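Local coordinates for fimbrial subunit CupB6 (Pseudomonas aeruginosa, PDB 5CYL), which forms the adhesive tip of a chaperone-usher pilus and probably mediates surface attachment during biofilm formation, at residues A[43-48]-A[154-159]; A[213-218]-A[338-343]; A[224-229]-A[327-332]. One frame throughout, in Å; residues are numbered along the deposited sequence.

Contact 1 of 3, residues A[43-48]-A[154-159]; sequences LFLNYK and LWAVDR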
# COMPACT_ATOMS: atom_id res chain seq x y z
N LEU A 43 -5.35 19.71 20.21
CA LEU A 43 -4.40 20.83 20.35
C LEU A 43 -4.75 21.72 21.55
O LEU A 43 -5.92 21.92 21.83
CB LEU A 43 -4.40 21.68 19.08
CG LEU A 43 -3.89 21.01 17.81
CD1 LEU A 43 -3.81 22.05 16.70
CD2 LEU A 43 -2.56 20.29 18.05
N PHE A 44 -3.75 22.21 22.28
CA PHE A 44 -4.00 23.24 23.29
C PHE A 44 -4.06 24.62 22.65
O PHE A 44 -3.15 25.03 21.90
CB PHE A 44 -2.89 23.23 24.33
CG PHE A 44 -2.95 22.07 25.26
CD1 PHE A 44 -4.06 21.85 26.06
CD2 PHE A 44 -1.84 21.23 25.41
CE1 PHE A 44 -4.08 20.80 26.96
CE2 PHE A 44 -1.86 20.16 26.31
CZ PHE A 44 -2.99 19.94 27.08
N LEU A 45 -5.13 25.34 22.93
CA LEU A 45 -5.21 26.73 22.51
C LEU A 45 -4.94 27.68 23.71
O LEU A 45 -5.68 27.70 24.67
CB LEU A 45 -6.54 27.00 21.83
CG LEU A 45 -6.73 28.38 21.18
CD1 LEU A 45 -5.51 28.90 20.42
CD2 LEU A 45 -7.95 28.33 20.26
N ASN A 46 -3.87 28.46 23.62
CA ASN A 46 -3.48 29.37 24.69
C ASN A 46 -3.54 30.82 24.28
O ASN A 46 -3.17 31.22 23.17
CB ASN A 46 -2.10 28.98 25.20
CG ASN A 46 -2.06 27.54 25.66
OD1 ASN A 46 -3.02 27.06 26.22
ND2 ASN A 46 -0.96 26.84 25.39
N TYR A 47 -4.07 31.61 25.21
CA TYR A 47 -4.26 33.04 24.98
C TYR A 47 -4.22 33.68 26.34
O TYR A 47 -4.42 33.01 27.34
CB TYR A 47 -5.61 33.29 24.34
CG TYR A 47 -6.76 32.80 25.19
CD1 TYR A 47 -6.97 31.44 25.39
CD2 TYR A 47 -7.65 33.67 25.78
CE1 TYR A 47 -8.02 30.97 26.15
CE2 TYR A 47 -8.71 33.22 26.55
CZ TYR A 47 -8.89 31.86 26.74
OH TYR A 47 -9.93 31.39 27.48
N LYS A 48 -3.95 34.97 26.36
CA LYS A 48 -3.93 35.68 27.65
C LYS A 48 -5.22 36.43 27.77
O LYS A 48 -5.57 37.13 26.79
CB LYS A 48 -2.78 36.66 27.76
N LEU A 154 -5.33 26.87 10.42
CA LEU A 154 -6.20 26.92 11.58
C LEU A 154 -6.24 28.35 12.08
O LEU A 154 -5.21 28.97 12.30
CB LEU A 154 -5.67 25.99 12.67
CG LEU A 154 -5.45 24.54 12.22
CD1 LEU A 154 -5.00 23.66 13.38
CD2 LEU A 154 -6.72 23.96 11.61
N TRP A 155 -7.43 28.87 12.28
CA TRP A 155 -7.58 30.24 12.79
C TRP A 155 -8.22 30.27 14.17
O TRP A 155 -9.37 29.86 14.33
CB TRP A 155 -8.46 31.03 11.85
CG TRP A 155 -7.94 31.08 10.44
CD1 TRP A 155 -7.94 30.06 9.54
CD2 TRP A 155 -7.38 32.21 9.77
NE1 TRP A 155 -7.42 30.49 8.35
CE2 TRP A 155 -7.07 31.81 8.46
CE3 TRP A 155 -7.12 33.53 10.15
CZ2 TRP A 155 -6.50 32.67 7.52
CZ3 TRP A 155 -6.56 34.40 9.22
CH2 TRP A 155 -6.25 33.97 7.92
N ALA A 156 -7.52 30.79 15.16
CA ALA A 156 -8.20 31.20 16.42
C ALA A 156 -8.48 32.69 16.39
O ALA A 156 -7.55 33.47 16.38
CB ALA A 156 -7.36 30.87 17.64
N VAL A 157 -9.74 33.08 16.37
CA VAL A 157 -10.11 34.49 16.19
C VAL A 157 -11.07 34.98 17.28
O VAL A 157 -12.14 34.37 17.51
CB VAL A 157 -10.74 34.75 14.80
CG1 VAL A 157 -11.13 36.21 14.62
CG2 VAL A 157 -9.78 34.33 13.70
N ASP A 158 -10.67 36.06 17.96
CA ASP A 158 -11.51 36.66 19.00
C ASP A 158 -12.63 37.46 18.34
O ASP A 158 -12.37 38.25 17.42
CB ASP A 158 -10.68 37.52 19.95
CG ASP A 158 -11.54 38.27 20.98
OD1 ASP A 158 -12.18 39.29 20.62
OD2 ASP A 158 -11.58 37.85 22.16
N ARG A 159 -13.86 37.25 18.82
CA ARG A 159 -15.04 37.98 18.31
C ARG A 159 -16.09 38.24 19.40
O ARG A 159 -16.11 37.54 20.42
CB ARG A 159 -15.67 37.19 17.16
CG ARG A 159 -14.74 37.01 15.97
CD ARG A 159 -15.00 38.05 14.90
NE ARG A 159 -16.28 37.66 14.32
CZ ARG A 159 -16.93 38.32 13.39
NH1 ARG A 159 -16.42 39.44 12.92
NH2 ARG A 159 -18.07 37.86 12.92

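Contact 2 of 3, residues A[213-218]-A[338-343]; sequences VGREIN and AEFTFT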
# COMPACT_ATOMS: atom_id res chain seq x y z
N VAL A 213 12.87 -19.64 2.91
CA VAL A 213 13.98 -19.78 1.97
C VAL A 213 14.58 -21.19 2.01
O VAL A 213 14.54 -21.88 3.03
CB VAL A 213 15.03 -18.67 2.13
CG1 VAL A 213 16.19 -18.89 1.18
CG2 VAL A 213 14.40 -17.30 1.86
N GLY A 214 15.10 -21.64 0.87
CA GLY A 214 15.61 -22.98 0.72
C GLY A 214 14.55 -24.06 0.58
O GLY A 214 14.86 -25.23 0.61
N ARG A 215 13.30 -23.68 0.36
CA ARG A 215 12.24 -24.67 0.17
C ARG A 215 12.48 -25.54 -1.06
O ARG A 215 12.66 -25.01 -2.14
CB ARG A 215 10.86 -23.99 0.08
CG ARG A 215 9.71 -25.01 0.10
CD ARG A 215 8.35 -24.40 0.38
NE ARG A 215 7.61 -24.02 -0.83
CZ ARG A 215 7.60 -22.79 -1.34
NH1 ARG A 215 8.29 -21.79 -0.80
NH2 ARG A 215 6.90 -22.56 -2.43
N GLU A 216 12.49 -26.85 -0.89
CA GLU A 216 12.64 -27.77 -2.02
C GLU A 216 11.33 -28.45 -2.39
O GLU A 216 10.58 -28.85 -1.52
CB GLU A 216 13.65 -28.85 -1.72
CG GLU A 216 15.09 -28.36 -1.76
CD GLU A 216 16.02 -29.49 -2.04
OE1 GLU A 216 15.72 -30.62 -1.62
OE2 GLU A 216 17.04 -29.23 -2.70
N ILE A 217 11.08 -28.64 -3.68
CA ILE A 217 9.91 -29.37 -4.13
C ILE A 217 10.35 -30.52 -5.03
O ILE A 217 11.13 -30.30 -5.97
CB ILE A 217 8.95 -28.44 -4.90
CG1 ILE A 217 8.52 -27.28 -4.01
CG2 ILE A 217 7.76 -29.24 -5.42
CD1 ILE A 217 7.54 -26.29 -4.63
N ASN A 218 9.92 -31.75 -4.77
CA ASN A 218 10.35 -32.87 -5.66
C ASN A 218 9.24 -33.36 -6.52
O ASN A 218 8.19 -33.72 -6.00
CB ASN A 218 10.93 -34.05 -4.91
CG ASN A 218 12.09 -33.64 -4.05
OD1 ASN A 218 13.09 -33.09 -4.52
ND2 ASN A 218 11.94 -33.84 -2.76
N ALA A 338 15.12 -26.87 -11.29
CA ALA A 338 14.82 -25.46 -11.57
C ALA A 338 14.88 -24.66 -10.29
O ALA A 338 14.19 -25.00 -9.32
CB ALA A 338 13.45 -25.32 -12.20
N GLU A 339 15.69 -23.62 -10.29
CA GLU A 339 15.71 -22.66 -9.20
C GLU A 339 14.68 -21.60 -9.47
O GLU A 339 14.68 -21.03 -10.56
CB GLU A 339 17.05 -21.98 -9.09
CG GLU A 339 18.19 -22.94 -9.25
CD GLU A 339 19.54 -22.33 -8.94
OE1 GLU A 339 19.85 -21.28 -9.52
OE2 GLU A 339 20.30 -22.93 -8.14
N PHE A 340 13.84 -21.30 -8.48
CA PHE A 340 12.86 -20.24 -8.62
C PHE A 340 13.05 -19.12 -7.60
O PHE A 340 13.46 -19.37 -6.48
CB PHE A 340 11.43 -20.81 -8.57
CG PHE A 340 11.11 -21.53 -7.31
CD1 PHE A 340 10.74 -20.81 -6.17
CD2 PHE A 340 11.14 -22.92 -7.25
CE1 PHE A 340 10.44 -21.47 -4.98
CE2 PHE A 340 10.84 -23.59 -6.08
CZ PHE A 340 10.50 -22.87 -4.94
N THR A 341 12.76 -17.89 -8.03
CA THR A 341 12.84 -16.72 -7.17
C THR A 341 11.54 -15.94 -7.16
O THR A 341 10.88 -15.82 -8.19
CB THR A 341 13.96 -15.77 -7.64
OG1 THR A 341 15.20 -16.47 -7.68
CG2 THR A 341 14.13 -14.59 -6.70
N PHE A 342 11.18 -15.38 -6.00
CA PHE A 342 9.95 -14.60 -5.86
C PHE A 342 10.25 -13.11 -5.87
O PHE A 342 11.06 -12.65 -5.10
CB PHE A 342 9.22 -14.95 -4.57
CG PHE A 342 8.68 -16.34 -4.52
CD1 PHE A 342 7.54 -16.70 -5.23
CD2 PHE A 342 9.31 -17.30 -3.73
CE1 PHE A 342 7.08 -18.01 -5.19
CE2 PHE A 342 8.86 -18.63 -3.69
CZ PHE A 342 7.73 -18.98 -4.42
N THR A 343 9.56 -12.31 -6.66
CA THR A 343 9.75 -10.89 -6.49
C THR A 343 8.46 -10.21 -6.14
O THR A 343 7.43 -10.48 -6.73
CB THR A 343 10.40 -10.19 -7.70
OG1 THR A 343 9.54 -10.27 -8.83
CG2 THR A 343 11.73 -10.83 -8.01

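Contact 3 of 3, residues A[224-229]-A[327-332]; sequences VALKNF and GELKAG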
# COMPACT_ATOMS: atom_id res chain seq x y z
N VAL A 224 9.83 -43.83 -18.36
CA VAL A 224 9.21 -43.92 -19.68
C VAL A 224 10.18 -44.58 -20.66
O VAL A 224 11.36 -44.28 -20.67
CB VAL A 224 8.74 -42.55 -20.22
CG1 VAL A 224 7.62 -41.96 -19.37
CG2 VAL A 224 9.89 -41.58 -20.23
N ALA A 225 9.64 -45.44 -21.49
CA ALA A 225 10.46 -46.14 -22.46
C ALA A 225 10.69 -45.26 -23.67
O ALA A 225 9.81 -44.49 -24.02
CB ALA A 225 9.79 -47.43 -22.88
N LEU A 226 11.86 -45.42 -24.30
CA LEU A 226 12.18 -44.67 -25.54
C LEU A 226 11.16 -44.86 -26.63
O LEU A 226 10.92 -43.94 -27.40
CB LEU A 226 13.52 -45.08 -26.12
CG LEU A 226 14.81 -44.71 -25.42
CD1 LEU A 226 15.84 -45.80 -25.62
CD2 LEU A 226 15.36 -43.42 -25.97
N LYS A 227 10.57 -46.06 -26.70
CA LYS A 227 9.58 -46.43 -27.75
C LYS A 227 8.37 -45.48 -27.67
O LYS A 227 7.75 -45.15 -28.66
CB LYS A 227 9.16 -47.92 -27.66
N ASN A 228 8.12 -44.96 -26.47
CA ASN A 228 7.04 -43.97 -26.24
C ASN A 228 7.22 -42.58 -26.87
O ASN A 228 6.30 -41.80 -26.87
CB ASN A 228 6.74 -43.82 -24.73
CG ASN A 228 6.02 -45.02 -24.14
OD1 ASN A 228 5.64 -45.96 -24.83
ND2 ASN A 228 5.82 -44.97 -22.84
N PHE A 229 8.40 -42.29 -27.40
CA PHE A 229 8.67 -41.01 -28.05
C PHE A 229 9.05 -41.22 -29.50
O PHE A 229 10.22 -41.03 -29.85
CB PHE A 229 9.85 -40.27 -27.40
CG PHE A 229 9.73 -40.07 -25.94
CD1 PHE A 229 10.23 -41.02 -25.06
CD2 PHE A 229 9.17 -38.92 -25.43
CE1 PHE A 229 10.15 -40.83 -23.69
CE2 PHE A 229 9.09 -38.72 -24.05
CZ PHE A 229 9.59 -39.66 -23.19
N GLY A 327 19.73 -40.83 -34.17
CA GLY A 327 21.04 -41.22 -33.66
C GLY A 327 21.25 -40.83 -32.21
O GLY A 327 21.80 -41.58 -31.41
N GLU A 328 20.77 -39.63 -31.87
CA GLU A 328 21.00 -38.95 -30.57
C GLU A 328 20.41 -39.57 -29.28
O GLU A 328 21.06 -39.51 -28.24
CB GLU A 328 20.56 -37.48 -30.66
N LEU A 329 19.29 -40.25 -29.35
CA LEU A 329 18.68 -40.76 -28.16
C LEU A 329 19.47 -41.77 -27.39
O LEU A 329 20.05 -42.61 -27.96
CB LEU A 329 17.36 -41.38 -28.54
CG LEU A 329 16.16 -40.48 -28.69
CD1 LEU A 329 16.58 -39.25 -29.38
CD2 LEU A 329 15.09 -41.13 -29.49
N LYS A 330 19.51 -41.61 -26.08
CA LYS A 330 20.18 -42.57 -25.21
C LYS A 330 19.32 -42.76 -23.97
O LYS A 330 18.61 -41.83 -23.57
CB LYS A 330 21.57 -42.08 -24.82
CG LYS A 330 22.54 -43.19 -24.44
CD LYS A 330 23.87 -42.62 -23.97
CE LYS A 330 24.73 -42.21 -25.16
NZ LYS A 330 26.18 -42.23 -24.82
N ALA A 331 19.37 -43.94 -23.37
CA ALA A 331 18.57 -44.15 -22.17
C ALA A 331 19.32 -43.89 -20.90
O ALA A 331 20.51 -43.93 -20.89
CB ALA A 331 17.93 -45.50 -22.19
N GLY A 332 18.62 -43.61 -19.83
CA GLY A 332 19.28 -43.37 -18.56
C GLY A 332 18.51 -42.61 -17.51
O GLY A 332 17.31 -42.45 -17.58

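Contact 1 of 3, residues A[43-48]-A[154-159]
A156 and L45 meet in a small, wholly apolar contact that illustrates how two β-sheets can be joined with no hydrogen bond between the two segments concerned. The lone methyl of A156 points at the fork of L45: CD2 of L45 lies 3.7 Å from CB of A156, and its twin CD1 is hardly farther, at 3.9 Å from the same CB. The leucine therefore straddles the alanine with both branches. Its CG is anti to the backbone N (chi1 -173°), which carries the fork across to the other strand. Here the CA atoms of L45 and A156 are 8.1 Å apart, a spacing consistent with the short side chain of A156. Two residues back on each strand the spacing widens, with the CA atoms of L43 and L154 separated by 10.8 Å, and two leucines bridge it. They cross at about a right angle and touch through one methyl each, CD1 of L43 against CD1 of L154 at 3.9 Å. Y123 of strand 118-129 packs against both of these leucines, while L58 of strand 56-65 lies against L45. All four touching residues are buried. Because strand 35-50 belongs to one antiparallel sheet and strand 151-160 to another, this is the face-to-face apolar packing of a β-sandwich, here in the N-terminal half of the tip adhesin.

Contact 2 of 3, residues A[213-218]-A[338-343]
R215 reaches F340 and F342 across an intervening strand, and its side chain is instructive when followed outward from the backbone. CB points toward segment 338-343, with CG anti to the backbone N (chi1 -171°). The stem from CB through CG to CD touches neither ring, and it is left to the guanidinium to make the side-chain approaches; I243 of strand 239-245 packs against this arginine. At chi3 (91°) the chain bends, swinging the head group over to the phenylalanines. NE has a long, weak ion pair with E212. Beyond it, NH1 comes within 4.3 Å of CE2 of F342, and NH2 lies 4.2 Å from CZ of F342. That second approach is edge to edge: the guanidinium and the ring are only 17° from coplanar, so the cation does not sit over the aromatic face. The same NH2 is 4.4 Å from CZ of F340, approached obliquely. The backbone joins in as well, O of R215 standing 4.1 Å from CZ of F340. F340 also packs against I256 and F258, and F342 against I243 and I256, which places both rings in the domain interior. Between the two segments runs strand 352-361, parallel to 215-225 and antiparallel to 332-343, with backbone bonds to both. It lies close to the tag at the C-terminal end and is consistent with a donor strand appended to the construct; the arrangement is that expected of a donor-strand-complemented, immunoglobulin-like pilin domain.

Contact 3 of 3, residues A[224-229]-A[327-332]
L226 packs its two methyls against L329 and A331 at one end of the immunoglobulin-like pilin domain, where the 3-10 turn 226-228 that follows strand 215-225 meets the loop leading into strand 332-343. In both leucines CG lies anti to the carbonyl carbon (chi1 -70° in L226), but the second torsions differ, 146° for L226 against 41° for L329, and turn the two forks differently. That of L226 divides its contacts between two residues. CD2 takes the L329 side, nearest to CB of L329 at 3.8 Å, with CG of L329 at 4.1 Å and CD2 of L329 at 4.2 Å only slightly farther; CD1 takes the other, 4.0 Å from CB of A331. The two leucines slide past each other in opposite directions. F283 of strand 283-289 packs against both, and I360 of strand 352-361 adjoins L226. The contact lies near the surface. The turn that presents L226 is secured by its own backbone: N of N228 bonds to O of A225 at 3.0 Å, and O of L226, which lies in the plane of the F229 ring at its edge, accepts a hydrogen bond from N of F229, also at 3.0 Å.

The three contacts sample both halves of an elongated molecule. Contact 1 lies on the opposite side of the chain's centre from the other two, its centre 62 Å from that of contact 2 and 89 Å from that of contact 3. This separation fits a tip adhesin with an N-terminal domain, probably the adhesive one, joined to a C-terminal pilin domain. Contacts 2 and 3 belong to the latter: their centres are 29 Å apart and their nearest atoms about 16 Å. Contact 3 is nested within the chain loop closed by contact 2. Both use strand 215-225, and strand 352-361 adjoins both, linking the two ends of that domain.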